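Local coordinates for Serine/threonine-protein kinase/endoribonuclease IRE1 (Saccharomyces cerevisiae, PDB 2BE1) that senses unfolded proteins in the endoplasmic reticulum through this lumenal domain, so that the enzyme auto-activates and splices HAC1 precursor mRNA, at residues R2-L7 / L205-S210; S8-L13 / F249-D254; R86-T91 / F175-H180; S92-K97 / K113-S118. One frame throughout, in Å; residues are numbered along the deposited sequence.

Contact 1 of 4, residues R2-L7 / L205-S210; sequences RSLNEL and LQNTFS
Leu-4 fills the angle between Gln-206 and Asn-207, and nearly all of the contact rests on these three residues. The leucine swings CG anti to its own N (chi1 176°), which sends CD2 across the gap to 3.6 Å from CB of Asn-207; the same methyl lies 3.9 Å from CB of Gln-206. Gln-206 reaches back the other way. The extended chain beyond CG (chi2 180°) carries its carboxamide to the backbone of Leu-4. In the model Gln-206 NE2 sits 2.7 Å from Leu-4 N, but the amide is probably turned over, and with its ends exchanged this approach may be a hydrogen bond. With an alanine at Gln-206, Leu-4 N would probably be left without this amide beside it and CB of Leu-4 would lose the cover of the long side chain. Outside the two segments, Leu-4 also touches Phe-252 and Val-263 of the neighbouring strands. In 205-210 the backbone folds tightly, with Thr-208 N bonded to Gln-206 O at 2.6 Å. Asn-207 is thus the centre of an inverse gamma turn, and the arrangement is one of loop against loop beside the antiparallel sheet that holds strands 8-17, 245-254 and 259-264.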
loop_
_atom_site.group_PDB
_atom_site.type_symbol
_atom_site.label_atom_id
_atom_site.label_comp_id
_atom_site.label_asym_id
_atom_site.label_seq_id
_atom_site.Cartn_x
_atom_site.Cartn_y
_atom_site.Cartn_z
ATOM N N ARG A 2 -27.986 -2.751 -0.405
ATOM C CA ARG A 2 -27.893 -2.174 0.980
ATOM C C ARG A 2 -28.087 -3.220 2.093
ATOM O O ARG A 2 -27.402 -3.186 3.107
ATOM C CB ARG A 2 -28.830 -0.964 1.177
ATOM C CG ARG A 2 -30.267 -1.225 0.704
ATOM C CD ARG A 2 -31.250 -0.345 1.439
ATOM N NE ARG A 2 -31.520 -0.833 2.804
ATOM C CZ ARG A 2 -32.108 -0.119 3.781
ATOM N NH1 ARG A 2 -32.500 1.149 3.579
ATOM N NH2 ARG A 2 -32.311 -0.671 4.982
ATOM N N SER A 3 -29.013 -4.146 1.897
ATOM C CA SER A 3 -29.197 -5.231 2.838
ATOM C C SER A 3 -29.194 -6.556 2.105
ATOM O O SER A 3 -30.125 -6.845 1.319
ATOM C CB SER A 3 -30.535 -5.095 3.539
ATOM O OG SER A 3 -31.107 -6.392 3.769
ATOM N N LEU A 4 -28.178 -7.372 2.401
ATOM C CA LEU A 4 -27.928 -8.629 1.690
ATOM C C LEU A 4 -29.218 -9.387 1.662
ATOM O O LEU A 4 -29.492 -10.202 0.754
ATOM C CB LEU A 4 -26.866 -9.467 2.417
ATOM C CG LEU A 4 -26.535 -10.862 1.865
ATOM C CD1 LEU A 4 -25.738 -10.790 0.564
ATOM C CD2 LEU A 4 -25.807 -11.632 2.935
ATOM N N ASN A 5 -30.010 -9.093 2.680
ATOM C CA ASN A 5 -31.268 -9.729 2.825
ATOM C C ASN A 5 -32.060 -9.844 1.526
ATOM O O ASN A 5 -32.197 -10.952 1.003
ATOM C CB ASN A 5 -32.080 -9.044 3.869
ATOM C CG ASN A 5 -33.156 -9.900 4.292
ATOM O OD1 ASN A 5 -32.918 -11.084 4.600
ATOM N ND2 ASN A 5 -34.384 -9.385 4.226
ATOM N N GLU A 6 -32.557 -8.718 0.998
ATOM C CA GLU A 6 -33.017 -8.707 -0.389
ATOM C C GLU A 6 -31.817 -8.977 -1.302
ATOM O O GLU A 6 -30.767 -8.338 -1.121
ATOM C CB GLU A 6 -33.596 -7.355 -0.758
ATOM C CG GLU A 6 -34.213 -7.354 -2.183
ATOM C CD GLU A 6 -33.194 -7.102 -3.356
ATOM O OE1 GLU A 6 -32.559 -5.995 -3.383
ATOM O OE2 GLU A 6 -33.062 -7.993 -4.258
ATOM N N LEU A 7 -31.976 -9.894 -2.268
ATOM C CA LEU A 7 -30.959 -10.243 -3.288
ATOM C C LEU A 7 -31.025 -11.742 -3.538
ATOM O O LEU A 7 -30.924 -12.488 -2.562
ATOM C CB LEU A 7 -29.543 -9.861 -2.830
ATOM C CG LEU A 7 -28.792 -8.602 -3.345
ATOM C CD1 LEU A 7 -29.704 -7.487 -3.771
ATOM C CD2 LEU A 7 -27.762 -8.045 -2.348
ATOM N N LEU A 205 -20.132 -9.006 6.161
ATOM C CA LEU A 205 -20.587 -9.196 7.550
ATOM C C LEU A 205 -22.025 -9.713 7.691
ATOM O O LEU A 205 -22.419 -10.198 8.731
ATOM C CB LEU A 205 -20.437 -7.927 8.364
ATOM C CG LEU A 205 -19.017 -7.502 8.671
ATOM C CD1 LEU A 205 -18.195 -7.278 7.343
ATOM C CD2 LEU A 205 -19.106 -6.225 9.532
ATOM N N GLN A 206 -22.826 -9.615 6.658
ATOM C CA GLN A 206 -24.176 -10.063 6.822
ATOM C C GLN A 206 -24.242 -11.507 6.447
ATOM O O GLN A 206 -25.051 -12.250 7.003
ATOM C CB GLN A 206 -25.115 -9.284 5.929
ATOM C CG GLN A 206 -25.098 -7.798 6.160
ATOM C CD GLN A 206 -26.056 -7.078 5.232
ATOM O OE1 GLN A 206 -25.759 -5.968 4.786
ATOM N NE2 GLN A 206 -27.223 -7.705 4.934
ATOM N N ASN A 207 -23.403 -11.901 5.486
ATOM C CA ASN A 207 -23.354 -13.301 4.989
ATOM C C ASN A 207 -22.690 -14.268 6.006
ATOM O O ASN A 207 -21.735 -15.042 5.737
ATOM C CB ASN A 207 -22.683 -13.374 3.633
ATOM C CG ASN A 207 -23.133 -14.538 2.863
ATOM O OD1 ASN A 207 -22.398 -15.067 2.024
ATOM N ND2 ASN A 207 -24.351 -14.979 3.144
ATOM N N THR A 208 -23.246 -14.173 7.202
ATOM C CA THR A 208 -22.847 -14.928 8.353
ATOM C C THR A 208 -22.925 -16.475 8.167
ATOM O O THR A 208 -22.089 -17.205 8.669
ATOM C CB THR A 208 -23.649 -14.413 9.558
ATOM O OG1 THR A 208 -23.043 -14.935 10.732
ATOM C CG2 THR A 208 -25.196 -14.769 9.469
ATOM N N PHE A 209 -23.916 -16.954 7.434
ATOM C CA PHE A 209 -24.001 -18.364 7.100
ATOM C C PHE A 209 -24.859 -18.445 5.853
ATOM O O PHE A 209 -25.735 -17.589 5.653
ATOM C CB PHE A 209 -24.609 -19.192 8.243
ATOM C CG PHE A 209 -25.958 -18.718 8.657
ATOM C CD1 PHE A 209 -27.111 -19.068 7.900
ATOM C CD2 PHE A 209 -26.098 -17.882 9.782
ATOM C CE1 PHE A 209 -28.417 -18.599 8.258
ATOM C CE2 PHE A 209 -27.399 -17.391 10.172
ATOM C CZ PHE A 209 -28.570 -17.763 9.409
ATOM N N SER A 210 -24.608 -19.463 5.023
ATOM C CA SER A 210 -25.215 -19.557 3.691
ATOM C C SER A 210 -26.735 -19.377 3.743
ATOM O O SER A 210 -27.384 -20.014 4.545
ATOM C CB SER A 210 -24.822 -20.875 3.010
ATOM O OG SER A 210 -23.743 -20.645 2.119
#

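Contact 2 of 4, residues S8-L13 / F249-D254; sequences SLSDIL and FDVFND
Asn-253 N donates to Ser-8 O at 2.6 Å, in the plane of that carbonyl, while the return bond from Ser-8 N to Asn-253 O is bent and weak. Ser-10 N reaches Val-251 O at 2.7 Å, although the position of this oxygen is less certain. One water then donates to both Ser-10 O and Ile-12 O and receives a weak bond from Val-251 N, bridging the place where the strands part. Within the turn, OG of Ser-10 stands anti to its own N (chi1 177°) and accepts from Ile-12 N at 3.1 Å, nearly straight at 169°. This is an ST turn at the corner of strand 8-17, the middle strand of a five-stranded antiparallel sheet. Replacing Ser-10 with an alanine removes OG and is likely to leave Ile-12 N without this acceptor, the corner less firmly fixed. Packing surrounds these bonds. Leu-9 CD1 lies over one face of the Phe-252 ring, toward its rim, in a CH-pi contact 4.1 Å from the centroid and 23° off the normal. Beside it Asp-250 turns its carboxylate to a salt bridge with Arg-27. Val-251 splits its branches, CG1 touching Ile-12 CB at 3.9 Å and CG2 facing Ser-10.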
loop_
_atom_site.group_PDB
_atom_site.type_symbol
_atom_site.label_atom_id
_atom_site.label_comp_id
_atom_site.label_asym_id
_atom_site.label_seq_id
_atom_site.Cartn_x
_atom_site.Cartn_y
_atom_site.Cartn_z
ATOM N N SER A 8 -31.216 -12.199 -4.792
ATOM C CA SER A 8 -31.143 -13.664 -5.087
ATOM C C SER A 8 -29.779 -14.188 -4.778
ATOM O O SER A 8 -28.791 -13.545 -5.101
ATOM C CB SER A 8 -31.333 -14.028 -6.556
ATOM O OG SER A 8 -32.516 -13.511 -7.064
ATOM N N LEU A 9 -29.707 -15.351 -4.170
ATOM C CA LEU A 9 -28.453 -15.994 -4.135
ATOM C C LEU A 9 -28.373 -16.698 -5.472
ATOM O O LEU A 9 -29.193 -17.491 -5.822
ATOM C CB LEU A 9 -28.382 -16.910 -2.937
ATOM C CG LEU A 9 -27.249 -17.892 -2.701
ATOM C CD1 LEU A 9 -25.871 -17.289 -2.790
ATOM C CD2 LEU A 9 -27.476 -18.346 -1.324
ATOM N N SER A 10 -27.398 -16.340 -6.262
ATOM C CA SER A 10 -27.189 -16.969 -7.527
ATOM C C SER A 10 -26.763 -18.413 -7.352
ATOM O O SER A 10 -26.350 -18.846 -6.275
ATOM C CB SER A 10 -26.098 -16.199 -8.255
ATOM O OG SER A 10 -25.765 -16.786 -9.491
ATOM N N ASP A 11 -26.851 -19.161 -8.432
ATOM C CA ASP A 11 -26.384 -20.522 -8.436
ATOM C C ASP A 11 -24.921 -20.631 -8.767
ATOM O O ASP A 11 -24.318 -21.686 -8.646
ATOM C CB ASP A 11 -27.171 -21.272 -9.466
ATOM C CG ASP A 11 -28.386 -21.855 -8.888
ATOM O OD1 ASP A 11 -29.222 -22.362 -9.670
ATOM O OD2 ASP A 11 -28.475 -21.797 -7.634
ATOM N N ILE A 12 -24.353 -19.537 -9.224
ATOM C CA ILE A 12 -22.954 -19.524 -9.502
ATOM C C ILE A 12 -22.211 -19.261 -8.222
ATOM O O ILE A 12 -22.708 -18.577 -7.327
ATOM C CB ILE A 12 -22.584 -18.438 -10.474
ATOM C CG1 ILE A 12 -23.551 -18.420 -11.656
ATOM C CG2 ILE A 12 -21.164 -18.652 -10.958
ATOM C CD1 ILE A 12 -23.777 -19.770 -12.294
ATOM N N LEU A 13 -21.013 -19.817 -8.144
ATOM C CA LEU A 13 -20.155 -19.677 -7.007
ATOM C C LEU A 13 -18.832 -19.522 -7.669
ATOM O O LEU A 13 -18.592 -20.093 -8.740
ATOM C CB LEU A 13 -20.127 -20.970 -6.221
ATOM C CG LEU A 13 -19.902 -21.001 -4.714
ATOM C CD1 LEU A 13 -20.299 -22.360 -4.214
ATOM C CD2 LEU A 13 -18.469 -20.842 -4.428
ATOM N N PHE A 249 -16.257 -17.517 -3.474
ATOM C CA PHE A 249 -17.295 -16.425 -3.369
ATOM C C PHE A 249 -18.706 -16.809 -3.703
ATOM O O PHE A 249 -18.947 -17.522 -4.689
ATOM C CB PHE A 249 -16.960 -15.230 -4.206
ATOM C CG PHE A 249 -15.659 -14.599 -3.860
ATOM C CD1 PHE A 249 -14.503 -14.833 -4.631
ATOM C CD2 PHE A 249 -15.570 -13.737 -2.775
ATOM C CE1 PHE A 249 -13.271 -14.193 -4.314
ATOM C CE2 PHE A 249 -14.348 -13.099 -2.442
ATOM C CZ PHE A 249 -13.186 -13.344 -3.207
ATOM N N ASP A 250 -19.635 -16.336 -2.863
ATOM C CA ASP A 250 -21.093 -16.406 -3.128
ATOM C C ASP A 250 -21.396 -15.320 -4.139
ATOM O O ASP A 250 -20.717 -14.306 -4.144
ATOM C CB ASP A 250 -21.909 -16.236 -1.837
ATOM C CG ASP A 250 -22.177 -17.575 -1.135
ATOM O OD1 ASP A 250 -21.897 -18.624 -1.744
ATOM O OD2 ASP A 250 -22.679 -17.637 0.018
ATOM N N VAL A 251 -22.342 -15.531 -5.047
ATOM C CA VAL A 251 -22.792 -14.394 -5.906
ATOM C C VAL A 251 -24.295 -14.033 -5.757
ATOM O O VAL A 251 -25.155 -14.828 -5.967
ATOM C CB VAL A 251 -22.235 -14.441 -7.422
ATOM C CG1 VAL A 251 -21.649 -15.756 -7.770
ATOM C CG2 VAL A 251 -23.260 -14.038 -8.444
ATOM N N PHE A 252 -24.596 -12.833 -5.344
ATOM C CA PHE A 252 -25.972 -12.464 -5.212
ATOM C C PHE A 252 -26.488 -11.646 -6.397
ATOM O O PHE A 252 -25.701 -11.090 -7.177
ATOM C CB PHE A 252 -26.152 -11.694 -3.925
ATOM C CG PHE A 252 -26.025 -12.544 -2.712
ATOM C CD1 PHE A 252 -24.830 -13.146 -2.394
ATOM C CD2 PHE A 252 -27.119 -12.760 -1.879
ATOM C CE1 PHE A 252 -24.730 -13.951 -1.265
ATOM C CE2 PHE A 252 -27.010 -13.572 -0.742
ATOM C CZ PHE A 252 -25.815 -14.157 -0.443
ATOM N N ASN A 253 -27.813 -11.588 -6.537
ATOM C CA ASN A 253 -28.459 -10.838 -7.614
ATOM C C ASN A 253 -29.312 -9.759 -7.029
ATOM O O ASN A 253 -30.217 -10.031 -6.243
ATOM C CB ASN A 253 -29.366 -11.718 -8.480
ATOM C CG ASN A 253 -28.619 -12.868 -9.168
ATOM O OD1 ASN A 253 -27.533 -12.665 -9.716
ATOM N ND2 ASN A 253 -29.217 -14.081 -9.162
ATOM N N ASP A 254 -29.020 -8.529 -7.414
ATOM C CA ASP A 254 -29.914 -7.424 -7.120
ATOM C C ASP A 254 -30.984 -7.442 -8.169
ATOM O O ASP A 254 -30.734 -7.063 -9.311
ATOM C CB ASP A 254 -29.185 -6.086 -7.202
ATOM C CG ASP A 254 -29.948 -4.964 -6.535
ATOM O OD1 ASP A 254 -29.285 -4.122 -5.862
ATOM O OD2 ASP A 254 -31.195 -4.947 -6.667
HETATM O O HOH W 1 -24.243 -18.294 -5.118
#

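Contact 3 of 4, residues R86-T91 / F175-H180; sequences RQLVST and FELGIH
Arg-86, which lies against Phe-175, has a backbone O gripped twice from Ser-90: by Ser-90 N at 2.8 Å, and by Ser-90 OG, also 2.8 Å from Arg-86 O. The hydroxyl donates from above the carbonyl plane, 64° out of it. These bonds close the last turn of helix 85-89, a short helix packed on strand 167-179 of a branched or curled antiparallel sheet, with Ser-90 the first residue to leave helical geometry. The arginine chain bends at chi3 (-88°), which lays the guanidinium across the end of the Phe-175 ring. Phe-175 CZ stands over the centre of the guanidinium face, 3.5 Å from Arg-86 CZ, and the two planes are 85° apart. The ring therefore presents its edge to the flat cation, with Arg-86 NH2 in the ring plane, rather than offering its pi face as a stack would. The charge is met by Asp-66, which forms a salt bridge with Arg-86 NH1. One turn on, Val-89 CG2 meets the same ring at its edge, 4.2 Å from Phe-175 CD2, and slides past Leu-177, whose CB is 4.0 Å from Val-89 CG2. Leu-88 completes the apolar seam, its CD2 lying 3.7 Å from Leu-177 CD2.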
loop_
_atom_site.group_PDB
_atom_site.type_symbol
_atom_site.label_atom_id
_atom_site.label_comp_id
_atom_site.label_asym_id
_atom_site.label_seq_id
_atom_site.Cartn_x
_atom_site.Cartn_y
_atom_site.Cartn_z
ATOM N N ARG A 86 0.482 -8.709 4.587
ATOM C CA ARG A 86 -0.087 -7.366 4.506
ATOM C C ARG A 86 0.633 -6.565 5.556
ATOM O O ARG A 86 1.324 -5.601 5.262
ATOM C CB ARG A 86 -1.597 -7.346 4.774
ATOM C CG ARG A 86 -2.101 -5.996 5.341
ATOM C CD ARG A 86 -3.584 -5.934 5.547
ATOM N NE ARG A 86 -4.213 -5.484 4.311
ATOM C CZ ARG A 86 -4.869 -6.262 3.418
ATOM N NH1 ARG A 86 -5.064 -7.602 3.577
ATOM N NH2 ARG A 86 -5.380 -5.690 2.318
ATOM N N GLN A 87 0.508 -7.026 6.788
ATOM C CA GLN A 87 1.050 -6.344 7.926
ATOM C C GLN A 87 2.506 -6.006 7.775
ATOM O O GLN A 87 2.916 -4.945 8.155
ATOM C CB GLN A 87 0.852 -7.207 9.141
ATOM C CG GLN A 87 1.394 -6.680 10.464
ATOM C CD GLN A 87 1.737 -7.866 11.370
ATOM O OE1 GLN A 87 2.936 -8.180 11.582
ATOM N NE2 GLN A 87 0.677 -8.605 11.837
ATOM N N LEU A 88 3.309 -6.892 7.228
ATOM C CA LEU A 88 4.702 -6.513 7.015
ATOM C C LEU A 88 4.901 -5.362 6.011
ATOM O O LEU A 88 5.423 -4.331 6.350
ATOM C CB LEU A 88 5.518 -7.737 6.630
ATOM C CG LEU A 88 6.795 -7.968 7.421
ATOM C CD1 LEU A 88 6.503 -8.092 8.911
ATOM C CD2 LEU A 88 7.285 -9.250 6.902
ATOM N N VAL A 89 4.459 -5.552 4.783
ATOM C CA VAL A 89 4.431 -4.528 3.778
ATOM C C VAL A 89 3.938 -3.234 4.371
ATOM O O VAL A 89 4.491 -2.191 4.082
ATOM C CB VAL A 89 3.487 -4.892 2.624
ATOM C CG1 VAL A 89 3.201 -3.681 1.752
ATOM C CG2 VAL A 89 4.056 -6.064 1.792
ATOM N N SER A 90 2.904 -3.292 5.212
ATOM C CA SER A 90 2.306 -2.062 5.774
ATOM C C SER A 90 3.129 -1.494 6.856
ATOM O O SER A 90 2.624 -0.652 7.564
ATOM C CB SER A 90 0.948 -2.277 6.452
ATOM O OG SER A 90 0.033 -3.107 5.705
ATOM N N THR A 91 4.350 -1.957 7.069
ATOM C CA THR A 91 5.160 -1.261 8.021
ATOM C C THR A 91 6.560 -1.118 7.457
ATOM O O THR A 91 7.536 -1.198 8.186
ATOM C CB THR A 91 5.115 -1.872 9.444
ATOM O OG1 THR A 91 6.142 -2.818 9.550
ATOM C CG2 THR A 91 3.821 -2.580 9.758
ATOM N N PHE A 175 0.345 -8.066 -2.963
ATOM C CA PHE A 175 1.427 -7.603 -2.127
ATOM C C PHE A 175 2.761 -8.108 -2.639
ATOM O O PHE A 175 2.828 -9.097 -3.415
ATOM C CB PHE A 175 1.245 -8.158 -0.735
ATOM C CG PHE A 175 0.003 -7.730 -0.084
ATOM C CD1 PHE A 175 -1.162 -8.386 -0.332
ATOM C CD2 PHE A 175 0.000 -6.664 0.814
ATOM C CE1 PHE A 175 -2.311 -7.988 0.297
ATOM C CE2 PHE A 175 -1.150 -6.280 1.457
ATOM C CZ PHE A 175 -2.295 -6.934 1.195
ATOM N N GLU A 176 3.827 -7.469 -2.144
ATOM C CA GLU A 176 5.159 -7.874 -2.507
ATOM C C GLU A 176 6.122 -7.326 -1.532
ATOM O O GLU A 176 6.393 -6.168 -1.553
ATOM C CB GLU A 176 5.438 -7.242 -3.808
ATOM C CG GLU A 176 6.734 -7.524 -4.435
ATOM C CD GLU A 176 6.657 -6.938 -5.844
ATOM O OE1 GLU A 176 7.147 -5.764 -6.030
ATOM O OE2 GLU A 176 6.004 -7.625 -6.711
ATOM N N LEU A 177 6.622 -8.183 -0.667
ATOM C CA LEU A 177 7.563 -7.812 0.369
ATOM C C LEU A 177 8.949 -8.228 -0.086
ATOM O O LEU A 177 9.118 -9.314 -0.643
ATOM C CB LEU A 177 7.209 -8.555 1.636
ATOM C CG LEU A 177 8.184 -8.146 2.691
ATOM C CD1 LEU A 177 7.519 -7.101 3.555
ATOM C CD2 LEU A 177 8.489 -9.409 3.450
ATOM N N GLY A 178 9.934 -7.376 0.139
ATOM C CA GLY A 178 11.264 -7.661 -0.326
ATOM C C GLY A 178 12.117 -7.450 0.873
ATOM O O GLY A 178 12.187 -6.349 1.348
ATOM N N ILE A 179 12.754 -8.487 1.399
ATOM C CA ILE A 179 13.692 -8.255 2.497
ATOM C C ILE A 179 15.163 -8.437 2.109
ATOM O O ILE A 179 15.526 -9.442 1.517
ATOM C CB ILE A 179 13.286 -8.962 3.761
ATOM C CG1 ILE A 179 14.515 -9.339 4.533
ATOM C CG2 ILE A 179 12.459 -10.163 3.450
ATOM C CD1 ILE A 179 14.262 -9.447 5.953
ATOM N N HIS A 180 15.967 -7.397 2.406
ATOM C CA HIS A 180 17.369 -7.239 1.931
ATOM C C HIS A 180 18.387 -7.181 3.012
ATOM O O HIS A 180 18.693 -6.146 3.538
ATOM C CB HIS A 180 17.550 -6.040 1.009
ATOM C CG HIS A 180 16.758 -6.151 -0.258
ATOM N ND1 HIS A 180 16.437 -7.376 -0.836
ATOM C CD2 HIS A 180 16.206 -5.196 -1.057
ATOM C CE1 HIS A 180 15.731 -7.169 -1.939
ATOM N NE2 HIS A 180 15.575 -5.855 -2.094
#

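Contact 4 of 4, residues S92-K97 / K113-S118; sequences SPLHLK and KVYTGS
Leu-94 and Tyr-115 form the closely bonded part of this antiparallel pairing, a hydrogen-bonded pair in strands 94-97 and 112-127. Tyr-115 N reaches Leu-94 O at 2.6 Å, nearly straight at 169°, and Leu-94 N returns the bond to Tyr-115 O at 3.1 Å. The tyrosine ring swings beside its own backbone N (chi1 -59°) and turns an edge to the same carbonyl; Leu-94 O lies in the ring plane, 3.6 Å from Tyr-115 CD1. Just before, after a cis peptide bond, Pro-93 CA makes a CA-H...O contact with Tyr-115 O. This end is covered by the second subunit: Ser-92 packs on Thr-121 and Pro-93 on Met-123 of that chain, and Ser-118 continues the sheet into it as an antiparallel ladder.

The other end loosens. Leu-96 N still bonds to Lys-113 O at 2.9 Å, almost linear at 176°, but the bond back from Lys-113 N to Leu-96 O is bent and weak, and Leu-96 is exposed. Between the two hydrogen-bonded pairs, His-95 CD2 rests 4.1 Å from Val-114 CB on the face opposite Tyr-115, and its NE2 bonds to Glu-112. Lys-113 sends its amine to a salt bridge with Asp-111. The chemistry is consistent with a hairpin arm held chiefly by backbone bonds, its Ser-92 end against the second subunit and its charged side chains toward the other end.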
loop_
_atom_site.group_PDB
_atom_site.type_symbol
_atom_site.label_atom_id
_atom_site.label_comp_id
_atom_site.label_asym_id
_atom_site.label_seq_id
_atom_site.Cartn_x
_atom_site.Cartn_y
_atom_site.Cartn_z
ATOM N N SER A 92 6.637 -0.892 6.141
ATOM C CA SER A 92 7.880 -0.492 5.462
ATOM C C SER A 92 7.989 1.008 5.385
ATOM O O SER A 92 7.064 1.713 5.677
ATOM C CB SER A 92 7.908 -0.971 4.026
ATOM O OG SER A 92 7.008 -1.996 3.819
ATOM N N PRO A 93 9.133 1.510 4.975
ATOM C CA PRO A 93 10.320 0.726 4.887
ATOM C C PRO A 93 10.847 0.689 6.268
ATOM O O PRO A 93 10.782 1.693 6.979
ATOM C CB PRO A 93 11.243 1.541 3.979
ATOM C CG PRO A 93 10.656 2.862 3.852
ATOM C CD PRO A 93 9.316 2.883 4.508
ATOM N N LEU A 94 11.317 -0.483 6.656
ATOM C CA LEU A 94 11.884 -0.693 7.962
ATOM C C LEU A 94 13.314 -1.077 7.762
ATOM O O LEU A 94 13.621 -1.961 6.955
ATOM C CB LEU A 94 11.131 -1.801 8.674
ATOM C CG LEU A 94 11.530 -2.217 10.075
ATOM C CD1 LEU A 94 11.831 -1.031 10.959
ATOM C CD2 LEU A 94 10.337 -2.983 10.580
ATOM N N HIS A 95 14.188 -0.383 8.471
ATOM C CA HIS A 95 15.580 -0.727 8.485
ATOM C C HIS A 95 15.884 -1.101 9.890
ATOM O O HIS A 95 15.516 -0.370 10.799
ATOM C CB HIS A 95 16.428 0.450 8.080
ATOM C CG HIS A 95 17.894 0.190 8.204
ATOM N ND1 HIS A 95 18.586 0.393 9.378
ATOM C CD2 HIS A 95 18.801 -0.274 7.312
ATOM C CE1 HIS A 95 19.857 0.076 9.203
ATOM N NE2 HIS A 95 20.017 -0.327 7.956
ATOM N N LEU A 96 16.536 -2.244 10.082
ATOM C CA LEU A 96 16.825 -2.704 11.434
ATOM C C LEU A 96 18.224 -3.220 11.514
ATOM O O LEU A 96 18.569 -4.126 10.786
ATOM C CB LEU A 96 15.828 -3.771 11.888
ATOM C CG LEU A 96 15.970 -4.238 13.341
ATOM C CD1 LEU A 96 16.541 -3.163 14.338
ATOM C CD2 LEU A 96 14.619 -4.806 13.804
ATOM N N LYS A 97 19.017 -2.633 12.407
ATOM C CA LYS A 97 20.419 -3.005 12.570
ATOM C C LYS A 97 20.702 -3.747 13.877
ATOM O O LYS A 97 21.269 -3.162 14.790
ATOM C CB LYS A 97 21.284 -1.768 12.484
ATOM C CG LYS A 97 22.712 -2.079 12.176
ATOM C CD LYS A 97 23.520 -0.805 11.981
ATOM C CE LYS A 97 25.004 -1.129 11.842
ATOM N NZ LYS A 97 25.838 0.052 11.472
ATOM N N LYS A 113 18.934 -6.044 8.384
ATOM C CA LYS A 113 17.988 -6.138 7.263
ATOM C C LYS A 113 17.297 -4.770 6.937
ATOM O O LYS A 113 17.273 -3.831 7.756
ATOM C CB LYS A 113 16.910 -7.200 7.559
ATOM C CG LYS A 113 17.328 -8.638 7.404
ATOM C CD LYS A 113 17.714 -9.222 8.754
ATOM C CE LYS A 113 18.551 -10.518 8.664
ATOM N NZ LYS A 113 19.704 -10.337 9.653
ATOM N N VAL A 114 16.747 -4.678 5.727
ATOM C CA VAL A 114 15.863 -3.578 5.320
ATOM C C VAL A 114 14.630 -4.087 4.545
ATOM O O VAL A 114 14.768 -4.798 3.549
ATOM C CB VAL A 114 16.641 -2.451 4.553
ATOM C CG1 VAL A 114 17.320 -2.954 3.345
ATOM C CG2 VAL A 114 15.710 -1.386 4.114
ATOM N N TYR A 115 13.438 -3.738 5.026
ATOM C CA TYR A 115 12.174 -4.268 4.481
ATOM C C TYR A 115 11.478 -3.240 3.633
ATOM O O TYR A 115 10.974 -2.249 4.131
ATOM C CB TYR A 115 11.224 -4.681 5.591
ATOM C CG TYR A 115 11.786 -5.742 6.498
ATOM C CD1 TYR A 115 12.874 -5.472 7.323
ATOM C CD2 TYR A 115 11.225 -7.033 6.555
ATOM C CE1 TYR A 115 13.400 -6.456 8.190
ATOM C CE2 TYR A 115 11.731 -8.024 7.416
ATOM C CZ TYR A 115 12.823 -7.709 8.234
ATOM O OH TYR A 115 13.385 -8.604 9.106
ATOM N N THR A 116 11.479 -3.466 2.337
ATOM C CA THR A 116 10.783 -2.596 1.438
ATOM C C THR A 116 9.585 -3.318 0.914
ATOM O O THR A 116 9.626 -4.496 0.600
ATOM C CB THR A 116 11.619 -2.171 0.277
ATOM O OG1 THR A 116 11.965 -3.311 -0.498
ATOM C CG2 THR A 116 12.820 -1.586 0.770
ATOM N N GLY A 117 8.489 -2.593 0.814
ATOM C CA GLY A 117 7.233 -3.214 0.376
ATOM C C GLY A 117 6.650 -2.771 -0.958
ATOM O O GLY A 117 7.334 -2.111 -1.767
ATOM N N SER A 118 5.382 -3.134 -1.176
ATOM C CA SER A 118 4.703 -2.801 -2.390
ATOM C C SER A 118 3.406 -3.531 -2.383
ATOM O O SER A 118 3.341 -4.754 -2.146
ATOM C CB SER A 118 5.576 -3.185 -3.579
ATOM O OG SER A 118 4.800 -3.708 -4.605
#

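From the N terminus, residues 2-7 and 8-13 run on directly, and contacts 1 and 2 each close a loop of about 200 residues or more. The two cross, because 205-210 comes before 249-254, and they touch where Leu-7 packs on Asp-254. Contact 1 ties the chain start to the loop 205-210; contact 2 pairs strand 8-17 with strand 245-254 in the five-stranded sheet. Contacts 3 and 4 lie within both of these loops, and contact 4 within that of contact 3. Helix 85-89 is followed, after a short loop, by strand 94-97, and their partners, strands 167-179 and 112-127, are sheet neighbours, meeting through Gly-178 N and Thr-116 O. Centres of contacts 2 and 4 stand about 42 Å apart.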